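Local coordinates for cycloserine biosynthesis protein DcsG (Streptomyces lavendulae, PDB 6JIL), which catalyses the ATP- and magnesium-dependent ring closure of O-ureido-D-serine to the antitubercular antibiotic D-cycloserine, at residues A[131-136]-A[147-152]; A[105-110]-A[174-179]; A[16-21]-A[274-279]; A[5-10]-A[51-56]. One frame throughout, in Å; residues are numbered along the deposited sequence.

Contact 1: residues A[131-136]-A[147-152]; sequences AREFVV and VQRYQR. With ADP (adenosine-5'-diphosphate), chain G.
One face of the F134 ring carries the CB of Y150, which sits 3.6 Å above the ring plane and off toward the rim in a CH-pi contact, while the CA of R152 meets the same ring at its edge. The two aromatic rings are slid so far apart that they hardly overlap; their planes are 25° from parallel. F134 reaches its place because CG stands between the backbone N and the carbonyl carbon (chi1 61°), which brings the ring back toward the neighbouring strand. The CG2 branch of V136 approaches the Y150 ring at CE1 (3.7 Å), and the Y150 hydroxyl is bonded to H161 of helix 155-167, which packs on this face. Strands 133-138 and 148-151 form a beta hairpin at one side of the small antiparallel sheet of the ATP-grasp fold, with F134-Y150 and V136-Q148 as its hydrogen-bonded pairs. On the other face the fully extended R149 lays a guanidinium edge against the carboxylate of E133, NE giving to OE1 at 2.8 Å and NH2 to OE2 at 3.3 Å. Both oxygens are approached from above the carboxylate plane. D182 takes a further salt bridge from NH2, and Y177 makes a cation-pi contact with R149. V135 serves the nucleotide on that face: its CG2 lies 3.8 Å from C6 of ADP, and its CG1 touches V147 CG1. Where the hairpin ends, R152 turns NE (2.9 Å) and NH2 (3.1 Å) onto the single carbonyl oxygen of A131, both from one face of its plane.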
# COMPACT_ATOMS: atom_id res chain seq x y z
N ALA A 131 22.34 1.81 12.29
CA ALA A 131 21.78 1.06 11.17
C ALA A 131 22.89 0.44 10.32
O ALA A 131 23.68 1.15 9.70
CB ALA A 131 20.92 1.98 10.32
N ARG A 132 22.94 -0.89 10.29
CA ARG A 132 23.95 -1.59 9.51
C ARG A 132 23.60 -1.53 8.03
O ARG A 132 24.47 -1.47 7.17
CB ARG A 132 24.05 -3.06 9.95
CG ARG A 132 24.72 -3.28 11.32
CD ARG A 132 26.23 -3.06 11.26
NE ARG A 132 26.62 -1.65 11.24
CZ ARG A 132 27.86 -1.21 11.01
NH1 ARG A 132 28.84 -2.07 10.76
NH2 ARG A 132 28.13 0.09 11.04
N GLU A 133 22.30 -1.54 7.75
CA GLU A 133 21.83 -1.48 6.39
C GLU A 133 20.62 -0.56 6.34
O GLU A 133 19.97 -0.33 7.36
CB GLU A 133 21.46 -2.88 5.88
CG GLU A 133 22.65 -3.82 5.86
CD GLU A 133 22.32 -5.20 5.33
OE1 GLU A 133 22.04 -5.33 4.12
OE2 GLU A 133 22.36 -6.16 6.12
N PHE A 134 20.34 0.00 5.18
CA PHE A 134 19.20 0.89 5.03
C PHE A 134 18.50 0.59 3.72
O PHE A 134 19.03 -0.14 2.89
CB PHE A 134 19.64 2.36 5.09
CG PHE A 134 20.61 2.76 3.99
CD1 PHE A 134 20.18 3.56 2.94
CD2 PHE A 134 21.95 2.40 4.06
CE1 PHE A 134 21.09 4.00 1.96
CE2 PHE A 134 22.86 2.83 3.09
CZ PHE A 134 22.43 3.64 2.04
N VAL A 135 17.30 1.14 3.54
CA VAL A 135 16.56 0.90 2.32
C VAL A 135 16.18 2.19 1.64
O VAL A 135 15.88 3.19 2.30
CB VAL A 135 15.28 0.09 2.60
CG1 VAL A 135 14.52 -0.19 1.30
CG2 VAL A 135 15.63 -1.20 3.31
N VAL A 136 16.22 2.17 0.31
CA VAL A 136 15.83 3.32 -0.49
C VAL A 136 14.57 2.92 -1.25
O VAL A 136 14.48 1.83 -1.79
CB VAL A 136 16.92 3.70 -1.52
CG1 VAL A 136 16.35 4.74 -2.51
CG2 VAL A 136 18.15 4.26 -0.80
N VAL A 147 12.76 -0.44 -5.10
CA VAL A 147 13.09 -0.58 -3.69
C VAL A 147 14.40 -1.35 -3.62
O VAL A 147 14.55 -2.37 -4.30
CB VAL A 147 12.01 -1.38 -2.94
CG1 VAL A 147 12.44 -1.58 -1.51
CG2 VAL A 147 10.68 -0.65 -3.00
N GLN A 148 15.34 -0.86 -2.82
CA GLN A 148 16.63 -1.52 -2.69
C GLN A 148 17.24 -1.48 -1.29
O GLN A 148 16.98 -0.58 -0.49
CB GLN A 148 17.64 -0.94 -3.70
CG GLN A 148 17.22 -1.07 -5.16
CD GLN A 148 18.33 -0.73 -6.14
OE1 GLN A 148 18.09 -0.54 -7.34
NE2 GLN A 148 19.56 -0.66 -5.64
N ARG A 149 18.08 -2.48 -1.02
CA ARG A 149 18.76 -2.66 0.25
C ARG A 149 20.24 -2.31 0.09
O ARG A 149 20.87 -2.67 -0.90
CB ARG A 149 18.61 -4.12 0.67
CG ARG A 149 19.29 -4.53 1.95
CD ARG A 149 19.04 -6.01 2.19
NE ARG A 149 19.59 -6.47 3.46
CZ ARG A 149 19.25 -7.61 4.04
NH1 ARG A 149 18.36 -8.41 3.47
NH2 ARG A 149 19.78 -7.94 5.21
N TYR A 150 20.80 -1.59 1.07
CA TYR A 150 22.21 -1.20 1.02
C TYR A 150 22.92 -1.29 2.36
O TYR A 150 22.33 -1.03 3.41
CB TYR A 150 22.37 0.25 0.53
CG TYR A 150 21.76 0.59 -0.81
CD1 TYR A 150 20.42 0.98 -0.92
CD2 TYR A 150 22.53 0.53 -1.97
CE1 TYR A 150 19.87 1.30 -2.16
CE2 TYR A 150 21.99 0.86 -3.21
CZ TYR A 150 20.66 1.24 -3.30
OH TYR A 150 20.16 1.56 -4.53
N GLN A 151 24.20 -1.64 2.31
CA GLN A 151 25.04 -1.68 3.51
C GLN A 151 25.37 -0.20 3.68
O GLN A 151 25.49 0.51 2.69
CB GLN A 151 26.31 -2.49 3.24
CG GLN A 151 26.09 -3.98 3.11
CD GLN A 151 27.29 -4.70 2.51
OE1 GLN A 151 27.37 -5.93 2.53
NE2 GLN A 151 28.23 -3.93 1.96
N ARG A 152 25.53 0.28 4.91
CA ARG A 152 25.79 1.70 5.11
C ARG A 152 27.01 2.26 4.38
O ARG A 152 27.11 3.47 4.17
CB ARG A 152 25.89 2.05 6.60
CG ARG A 152 27.09 1.48 7.33
CD ARG A 152 27.39 2.34 8.54
NE ARG A 152 26.17 2.64 9.27
CZ ARG A 152 25.85 3.84 9.74
NH1 ARG A 152 26.67 4.87 9.57
NH2 ARG A 152 24.70 4.02 10.38
PB ADP G . 6.07 -1.64 -1.63
O1B ADP G . 5.70 -3.14 -1.17
O2B ADP G . 4.81 -0.77 -1.62
O3B ADP G . 6.65 -1.69 -3.06
PA ADP G . 7.49 -1.78 0.72
O1A ADP G . 7.59 -0.84 1.84
O2A ADP G . 6.35 -2.83 1.07
O3A ADP G . 7.15 -0.93 -0.63
O5' ADP G . 8.92 -2.49 0.53
C5' ADP G . 8.77 -3.66 -0.28
C4' ADP G . 9.50 -4.82 0.41
O4' ADP G . 10.86 -4.44 0.72
C3' ADP G . 8.82 -5.19 1.72
O3' ADP G . 7.81 -6.17 1.54
C2' ADP G . 9.99 -5.68 2.58
O2' ADP G . 10.21 -7.09 2.42
C1' ADP G . 11.18 -4.83 2.09
N9 ADP G . 11.40 -3.64 2.96
C8 ADP G . 11.11 -2.33 2.66
N7 ADP G . 11.49 -1.55 3.62
C5 ADP G . 12.04 -2.28 4.61
C6 ADP G . 12.80 -1.98 5.77
N6 ADP G . 12.92 -0.67 6.22
N1 ADP G . 13.41 -2.98 6.42
C2 ADP G . 13.33 -4.25 6.00
N3 ADP G . 12.64 -4.58 4.92
C4 ADP G . 11.99 -3.65 4.20

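Contact 2: residues A[105-110]-A[174-179]. With ADP (adenosine-5'-diphosphate), chain G.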
# COMPACT_ATOMS: atom_id res chain seq x y z
N VAL A 105 5.83 3.31 13.69
CA VAL A 105 6.24 3.08 12.32
C VAL A 105 7.75 2.92 12.21
O VAL A 105 8.49 3.25 13.13
CB VAL A 105 5.82 4.25 11.40
CG1 VAL A 105 4.34 4.48 11.51
CG2 VAL A 105 6.58 5.50 11.77
N ILE A 106 8.20 2.39 11.08
CA ILE A 106 9.62 2.21 10.85
C ILE A 106 10.22 3.60 10.74
O ILE A 106 9.68 4.46 10.04
CB ILE A 106 9.88 1.46 9.52
CG1 ILE A 106 9.45 -0.00 9.64
CG2 ILE A 106 11.36 1.57 9.14
CD1 ILE A 106 9.65 -0.82 8.36
N PRO A 107 11.32 3.86 11.47
CA PRO A 107 11.96 5.18 11.40
C PRO A 107 12.06 5.53 9.91
O PRO A 107 12.74 4.84 9.15
CB PRO A 107 13.31 4.94 12.06
CG PRO A 107 12.96 3.93 13.12
CD PRO A 107 12.05 2.97 12.39
N THR A 108 11.39 6.61 9.52
CA THR A 108 11.33 7.02 8.12
C THR A 108 11.77 8.45 7.83
O THR A 108 11.28 9.39 8.44
CB THR A 108 9.88 6.85 7.62
OG1 THR A 108 9.56 5.45 7.55
CG2 THR A 108 9.69 7.50 6.26
N THR A 109 12.69 8.60 6.87
CA THR A 109 13.20 9.91 6.46
C THR A 109 12.84 10.23 5.01
O THR A 109 13.26 9.53 4.09
CB THR A 109 14.73 9.97 6.59
OG1 THR A 109 15.08 9.98 7.98
CG2 THR A 109 15.29 11.22 5.92
N VAL A 110 12.06 11.29 4.81
CA VAL A 110 11.61 11.70 3.48
C VAL A 110 12.54 12.72 2.79
O VAL A 110 12.84 13.78 3.35
CB VAL A 110 10.19 12.28 3.56
CG1 VAL A 110 9.67 12.60 2.17
CG2 VAL A 110 9.27 11.30 4.26
N LEU A 174 13.94 7.06 3.11
CA LEU A 174 15.12 6.35 3.59
C LEU A 174 14.73 5.73 4.92
O LEU A 174 14.21 6.41 5.80
CB LEU A 174 16.29 7.33 3.81
CG LEU A 174 16.80 8.12 2.61
CD1 LEU A 174 17.94 9.04 3.04
CD2 LEU A 174 17.27 7.18 1.52
N GLN A 175 14.96 4.43 5.07
CA GLN A 175 14.64 3.75 6.32
C GLN A 175 15.74 2.78 6.70
O GLN A 175 16.41 2.22 5.84
CB GLN A 175 13.34 2.93 6.23
CG GLN A 175 12.13 3.64 5.69
CD GLN A 175 10.93 2.71 5.57
OE1 GLN A 175 11.04 1.62 5.00
NE2 GLN A 175 9.79 3.13 6.08
N PRO A 176 15.95 2.58 8.00
CA PRO A 176 16.99 1.63 8.38
C PRO A 176 16.42 0.26 8.04
O PRO A 176 15.20 0.07 8.07
CB PRO A 176 17.11 1.83 9.88
CG PRO A 176 15.72 2.25 10.28
CD PRO A 176 15.38 3.24 9.19
N TYR A 177 17.28 -0.69 7.69
CA TYR A 177 16.80 -2.03 7.37
C TYR A 177 16.42 -2.76 8.66
O TYR A 177 17.26 -2.95 9.54
CB TYR A 177 17.88 -2.84 6.66
CG TYR A 177 17.35 -4.15 6.14
CD1 TYR A 177 16.62 -4.21 4.96
CD2 TYR A 177 17.50 -5.33 6.88
CE1 TYR A 177 16.05 -5.40 4.52
CE2 TYR A 177 16.92 -6.53 6.45
CZ TYR A 177 16.19 -6.55 5.27
OH TYR A 177 15.60 -7.72 4.86
N VAL A 178 15.15 -3.15 8.77
CA VAL A 178 14.65 -3.87 9.94
C VAL A 178 15.14 -5.31 9.86
O VAL A 178 14.67 -6.10 9.05
CB VAL A 178 13.10 -3.83 9.98
CG1 VAL A 178 12.57 -4.74 11.09
CG2 VAL A 178 12.63 -2.40 10.20
N GLU A 179 16.11 -5.63 10.71
CA GLU A 179 16.74 -6.94 10.75
C GLU A 179 15.85 -8.17 10.91
O GLU A 179 16.18 -9.24 10.39
CB GLU A 179 17.82 -6.95 11.84
CG GLU A 179 18.84 -5.83 11.70
CD GLU A 179 20.00 -5.95 12.67
OE1 GLU A 179 19.76 -6.04 13.90
OE2 GLU A 179 21.16 -5.97 12.21
PB ADP G . 6.07 -1.64 -1.63
O1B ADP G . 5.70 -3.14 -1.17
O2B ADP G . 4.81 -0.77 -1.62
O3B ADP G . 6.65 -1.69 -3.06
PA ADP G . 7.49 -1.78 0.72
O1A ADP G . 7.59 -0.84 1.84
O2A ADP G . 6.35 -2.83 1.07
O3A ADP G . 7.15 -0.93 -0.63
O5' ADP G . 8.92 -2.49 0.53
C5' ADP G . 8.77 -3.66 -0.28
C4' ADP G . 9.50 -4.82 0.41
O4' ADP G . 10.86 -4.44 0.72
C3' ADP G . 8.82 -5.19 1.72
O3' ADP G . 7.81 -6.17 1.54
C2' ADP G . 9.99 -5.68 2.58
O2' ADP G . 10.21 -7.09 2.42
C1' ADP G . 11.18 -4.83 2.09
N9 ADP G . 11.40 -3.64 2.96
C8 ADP G . 11.11 -2.33 2.66
N7 ADP G . 11.49 -1.55 3.62
C5 ADP G . 12.04 -2.28 4.61
C6 ADP G . 12.80 -1.98 5.77
N6 ADP G . 12.92 -0.67 6.22
N1 ADP G . 13.41 -2.98 6.42
C2 ADP G . 13.33 -4.25 6.00
N3 ADP G . 12.64 -4.58 4.92
C4 ADP G . 11.99 -3.65 4.20
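The hydroxyl of T108 is held from two directions: OG1 donates to I106 O at 2.7 Å and accepts from Q175 NE2 at 2.8 Å. The second bond is nearly straight, 170° at the hydrogen, and T108 OG1 lies in the amide plane of Q175, fixing its rotation. Q175 holds CG anti to its carbonyl carbon (chi1 -51°) and is extended beyond it, which carries the amide to this place. With NE2 spent on the threonine, OE1 is turned to the adenine and accepts a hydrogen bond from N6 of ADP at 3.2 Å; K137 NZ also donates to OE1. T108 and Q175 run side by side, whereas the I106 side chain crosses that of Q175 at about a right angle and sets CG2 3.8 Å from Q175 CD. Strands 109-111 and 172-176 are joined by the antiparallel hydrogen-bonded pair T109-L174 at the rim of the four-stranded ATP-grasp sheet. Beyond P176 the chain leaves that sheet and leads on to the larger five-stranded one, and its backbone here reads the adenine: N6 of ADP donates to P176 O at 3.0 Å, and V178 N donates to N1 at 2.9 Å. The Y177 ring presents one face to C2 of the base, CE1 being 3.3 Å from it. I106 CD1 lies 3.8 Å from V178 CG2, while the rings of P107 and P176 meet through CB and CD.

Contact 3: residues A[16-21]-A[274-279]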
# COMPACT_ATOMS: atom_id res chain seq x y z
N ASP A 16 -3.82 -10.08 -9.97
CA ASP A 16 -4.82 -9.62 -9.02
C ASP A 16 -5.61 -10.84 -8.59
O ASP A 16 -6.72 -11.07 -9.06
CB ASP A 16 -5.76 -8.60 -9.67
CG ASP A 16 -6.80 -8.06 -8.70
OD1 ASP A 16 -6.84 -8.51 -7.54
OD2 ASP A 16 -7.58 -7.16 -9.10
N TYR A 17 -5.02 -11.63 -7.70
CA TYR A 17 -5.65 -12.86 -7.22
C TYR A 17 -7.00 -12.60 -6.56
O TYR A 17 -7.80 -13.52 -6.42
CB TYR A 17 -4.71 -13.58 -6.24
CG TYR A 17 -3.30 -13.61 -6.77
CD1 TYR A 17 -2.26 -13.03 -6.06
CD2 TYR A 17 -3.03 -14.14 -8.03
CE1 TYR A 17 -0.97 -12.96 -6.60
CE2 TYR A 17 -1.74 -14.08 -8.58
CZ TYR A 17 -0.72 -13.49 -7.86
OH TYR A 17 0.54 -13.40 -8.41
N ASP A 18 -7.25 -11.35 -6.18
CA ASP A 18 -8.50 -10.99 -5.52
C ASP A 18 -9.71 -10.82 -6.45
O ASP A 18 -10.84 -11.06 -6.04
CB ASP A 18 -8.30 -9.69 -4.72
CG ASP A 18 -7.27 -9.85 -3.60
OD1 ASP A 18 -6.52 -8.88 -3.34
OD2 ASP A 18 -7.23 -10.93 -2.96
N MSE A 19 -9.48 -10.42 -7.70
CA MSE A 19 -10.60 -10.19 -8.61
C MSE A 19 -11.60 -11.34 -8.77
O MSE A 19 -12.80 -11.13 -8.66
CB MSE A 19 -10.10 -9.76 -9.99
CG MSE A 19 -11.17 -9.03 -10.80
SE MSE A 19 -11.78 -7.37 -9.94
CE MSE A 19 -10.30 -6.24 -10.47
N PRO A 20 -11.11 -12.57 -9.04
CA PRO A 20 -12.05 -13.69 -9.19
C PRO A 20 -12.97 -13.87 -7.98
O PRO A 20 -14.19 -13.90 -8.12
CB PRO A 20 -11.11 -14.89 -9.41
CG PRO A 20 -9.94 -14.28 -10.11
CD PRO A 20 -9.73 -12.97 -9.35
N PRO A 21 -12.39 -14.01 -6.77
CA PRO A 21 -13.26 -14.18 -5.60
C PRO A 21 -14.11 -12.94 -5.28
O PRO A 21 -15.24 -13.06 -4.80
CB PRO A 21 -12.26 -14.50 -4.48
CG PRO A 21 -11.01 -13.81 -4.93
CD PRO A 21 -10.97 -14.10 -6.39
N GLU A 274 -5.81 1.03 -3.38
CA GLU A 274 -5.91 -0.16 -4.23
C GLU A 274 -5.03 -1.29 -3.68
O GLU A 274 -4.07 -1.71 -4.32
CB GLU A 274 -5.50 0.18 -5.66
CG GLU A 274 -4.36 1.19 -5.77
CD GLU A 274 -3.15 0.80 -4.93
OE1 GLU A 274 -3.24 0.87 -3.69
OE2 GLU A 274 -2.12 0.43 -5.52
N PRO A 275 -5.36 -1.80 -2.49
CA PRO A 275 -4.58 -2.87 -1.87
C PRO A 275 -4.84 -4.29 -2.34
O PRO A 275 -5.96 -4.65 -2.73
CB PRO A 275 -4.96 -2.75 -0.41
CG PRO A 275 -6.44 -2.46 -0.53
CD PRO A 275 -6.46 -1.39 -1.60
N SER A 276 -3.79 -5.09 -2.30
CA SER A 276 -3.94 -6.50 -2.58
C SER A 276 -4.50 -6.86 -1.20
O SER A 276 -3.94 -6.45 -0.18
CB SER A 276 -2.58 -7.15 -2.79
OG SER A 276 -2.64 -8.54 -2.50
N LEU A 277 -5.60 -7.58 -1.17
CA LEU A 277 -6.23 -7.93 0.11
C LEU A 277 -6.02 -9.37 0.60
O LEU A 277 -6.32 -9.67 1.75
CB LEU A 277 -7.72 -7.60 0.03
CG LEU A 277 -8.01 -6.11 -0.17
CD1 LEU A 277 -9.42 -5.91 -0.70
CD2 LEU A 277 -7.82 -5.38 1.15
N ASN A 278 -5.53 -10.24 -0.28
CA ASN A 278 -5.30 -11.65 0.07
C ASN A 278 -6.60 -12.37 0.39
O ASN A 278 -6.66 -13.21 1.30
CB ASN A 278 -4.34 -11.77 1.26
CG ASN A 278 -2.97 -11.19 0.97
OD1 ASN A 278 -2.35 -11.53 -0.04
ND2 ASN A 278 -2.49 -10.32 1.84
N LEU A 279 -7.65 -12.05 -0.35
CA LEU A 279 -8.96 -12.65 -0.15
C LEU A 279 -8.95 -14.17 -0.19
O LEU A 279 -9.66 -14.83 0.57
CB LEU A 279 -9.95 -12.13 -1.19
CG LEU A 279 -10.19 -10.61 -1.23
CD1 LEU A 279 -11.23 -10.28 -2.30
CD2 LEU A 279 -10.65 -10.13 0.14
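The carboxylate of D18 is fastened to the loop 274-279 by peptide N-H groups. OD1 accepts from L277 N at 2.7 Å, with 163° at the hydrogen, and weakly from N278 N; OD2 accepts from L279 N at 2.9 Å. The two strong donors come in on the syn sides of their oxygens, each about 30° out of the carboxylate plane. D18 can reach because CG stands anti to its carbonyl carbon (chi1 -63°), while N278, with its positive phi, makes a backbone turn that brings successive N-H groups round the acid. Beside the carboxylate the L279 side chain fits closely, CG being 3.4 Å from D18 OD2, and P21 CG rests on L279 CB. The same short turn carries D16, whose OD1 makes weak capping bonds to D18 N and M19 N (a selenomethionine here) in the turn that leads into helix 19-28. Several other polar atoms of the loop meet the inferred catalytic arginines: S276 OG and N278 OD1 both bond R220 NH1, and S276 O bonds R254 NH1. L277 O is taken up by T190 OG1 and H198 NE2. A buried acid that receives peptide N-H groups on both oxygens, with R54 as a long, weak ion partner, would probably stay ionised, and this joins the N-terminal domain to the loop that hydrogen-bonds R220 and R254, and so probably helps to place them.

Contact 4: residues A[5-10]-A[51-56]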
# COMPACT_ATOMS: atom_id res chain seq x y z
N ALA A 5 -17.83 -0.28 -10.88
CA ALA A 5 -16.62 -0.43 -11.68
C ALA A 5 -15.47 -0.86 -10.77
O ALA A 5 -15.26 -0.27 -9.72
CB ALA A 5 -16.27 0.89 -12.36
N LEU A 6 -14.76 -1.92 -11.16
CA LEU A 6 -13.61 -2.40 -10.39
C LEU A 6 -12.41 -2.10 -11.29
O LEU A 6 -12.19 -2.76 -12.30
CB LEU A 6 -13.74 -3.91 -10.11
CG LEU A 6 -14.98 -4.35 -9.31
CD1 LEU A 6 -14.96 -5.86 -9.12
CD2 LEU A 6 -15.02 -3.66 -7.95
N VAL A 7 -11.64 -1.08 -10.92
CA VAL A 7 -10.51 -0.64 -11.73
C VAL A 7 -9.23 -1.46 -11.65
O VAL A 7 -8.74 -1.78 -10.58
CB VAL A 7 -10.16 0.83 -11.43
CG1 VAL A 7 -9.11 1.34 -12.41
CG2 VAL A 7 -11.41 1.69 -11.51
N THR A 8 -8.69 -1.76 -12.82
CA THR A 8 -7.46 -2.52 -12.96
C THR A 8 -6.77 -2.00 -14.22
O THR A 8 -7.05 -0.89 -14.68
CB THR A 8 -7.78 -4.04 -13.14
OG1 THR A 8 -6.57 -4.80 -13.15
CG2 THR A 8 -8.53 -4.27 -14.46
N ASP A 9 -5.83 -2.78 -14.74
CA ASP A 9 -5.16 -2.46 -16.00
C ASP A 9 -4.60 -3.77 -16.53
O ASP A 9 -4.27 -4.68 -15.76
CB ASP A 9 -4.11 -1.32 -15.85
CG ASP A 9 -2.90 -1.68 -15.00
OD1 ASP A 9 -2.45 -0.77 -14.27
OD2 ASP A 9 -2.38 -2.81 -15.06
N ALA A 10 -4.55 -3.90 -17.85
CA ALA A 10 -4.10 -5.12 -18.50
C ALA A 10 -2.89 -5.81 -17.89
O ALA A 10 -2.92 -7.02 -17.63
CB ALA A 10 -3.86 -4.87 -19.99
N VAL A 51 -17.12 3.69 -8.17
CA VAL A 51 -15.90 3.09 -8.67
C VAL A 51 -15.01 2.66 -7.51
O VAL A 51 -14.95 3.35 -6.50
CB VAL A 51 -15.13 4.10 -9.56
CG1 VAL A 51 -13.74 3.58 -9.86
CG2 VAL A 51 -15.89 4.32 -10.87
N VAL A 52 -14.36 1.51 -7.66
CA VAL A 52 -13.43 1.00 -6.67
C VAL A 52 -12.11 0.68 -7.36
O VAL A 52 -12.08 0.01 -8.41
CB VAL A 52 -13.94 -0.29 -5.98
CG1 VAL A 52 -12.81 -0.93 -5.18
CG2 VAL A 52 -15.08 0.04 -5.04
N PHE A 53 -11.02 1.18 -6.79
CA PHE A 53 -9.70 0.94 -7.36
C PHE A 53 -9.15 -0.36 -6.78
O PHE A 53 -8.80 -0.44 -5.60
CB PHE A 53 -8.79 2.11 -7.04
CG PHE A 53 -9.32 3.43 -7.50
CD1 PHE A 53 -9.66 4.42 -6.59
CD2 PHE A 53 -9.48 3.69 -8.85
CE1 PHE A 53 -10.14 5.66 -7.03
CE2 PHE A 53 -9.96 4.92 -9.29
CZ PHE A 53 -10.29 5.90 -8.37
N ARG A 54 -9.08 -1.38 -7.62
CA ARG A 54 -8.61 -2.67 -7.19
C ARG A 54 -7.16 -2.96 -7.51
O ARG A 54 -6.35 -3.14 -6.61
CB ARG A 54 -9.51 -3.77 -7.78
CG ARG A 54 -10.91 -3.80 -7.17
CD ARG A 54 -10.79 -3.97 -5.67
NE ARG A 54 -9.83 -5.03 -5.40
CZ ARG A 54 -8.89 -4.97 -4.47
NH1 ARG A 54 -8.78 -3.90 -3.69
NH2 ARG A 54 -8.02 -5.97 -4.36
N SER A 55 -6.83 -2.97 -8.80
CA SER A 55 -5.46 -3.29 -9.19
C SER A 55 -4.89 -2.54 -10.39
O SER A 55 -4.35 -3.16 -11.31
CB SER A 55 -5.36 -4.79 -9.45
OG SER A 55 -6.34 -5.19 -10.38
N PRO A 56 -4.98 -1.20 -10.40
CA PRO A 56 -4.44 -0.41 -11.51
C PRO A 56 -2.98 -0.22 -11.10
O PRO A 56 -2.46 0.89 -11.04
CB PRO A 56 -5.22 0.87 -11.40
CG PRO A 56 -5.26 1.07 -9.92
CD PRO A 56 -5.57 -0.31 -9.39
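V7 loses more surface to segment 51-56 than any other residue of the pair of strands, and its two methyls divide the work. CG2, anti to the carbonyl carbon, wedges against V51 CG1 at a tight 3.4 Å and also touches F53 CD2; CG1, anti to the backbone N (chi1 -172°), turns to the ring of P56, whose CB is 4.0 Å away. V7 and P56 cross at about a right angle. A5 continues the same face, its CB 3.8 Å from V51 CG2. Helix 63-76 covers the V7 face through V51 and F53 and also touches P56; L6, on the other face, meets helix 19-28, as does R54. Strands 4-8 and 50-55 are thus central neighbours in a parallel sheet with helices on both sides, the Rossmann-like N-terminal domain that precedes the nucleotide-binding part in ATP-grasp enzymes. Their backbones pair regularly from A5 to V7, V7 N reaching V52 O at 2.8 Å. Then V7 O accepts two donors, R54 N at 3.0 Å and S55 N at 2.9 Å, a bulge-like pattern of two successive N-H groups on one carbonyl oxygen. Next along the chains, the hydroxyl oxygens T8 OG1 and S55 OG lie 2.8 Å apart; D16 is the main partner of S55 OG. D9 OD1, beside P56, is held by T58 and W38. With both N-H groups on V7 O, the buried amides of R54 and S55 are satisfied where the regular pairing ends, and the guanidinium of R54 is led away to P275 O.

How the contacts relate
The four contacts fall into two pairs on opposite sides of the chain's centre. Contacts 1 and 2 share one sheet, their centres 9 Å apart: V135 N to Q175 O and E133 O to Y177 N, both 2.7 Å, are probable hydrogen bonds that set strand 133-138 beside 172-176, and both contacts touch ADP. Contacts 3 and 4, 11 Å between centres, are joined by probable bonds D16 OD2 to S55 OG (2.7 Å) and P275 O to R54 NH2 (2.9 Å). Between the pairs the centres lie 27 to 33 Å apart. The side chains of V147 in contact 1 and of P275 in contact 3 each come within about 8 Å of a bound magnesium ion.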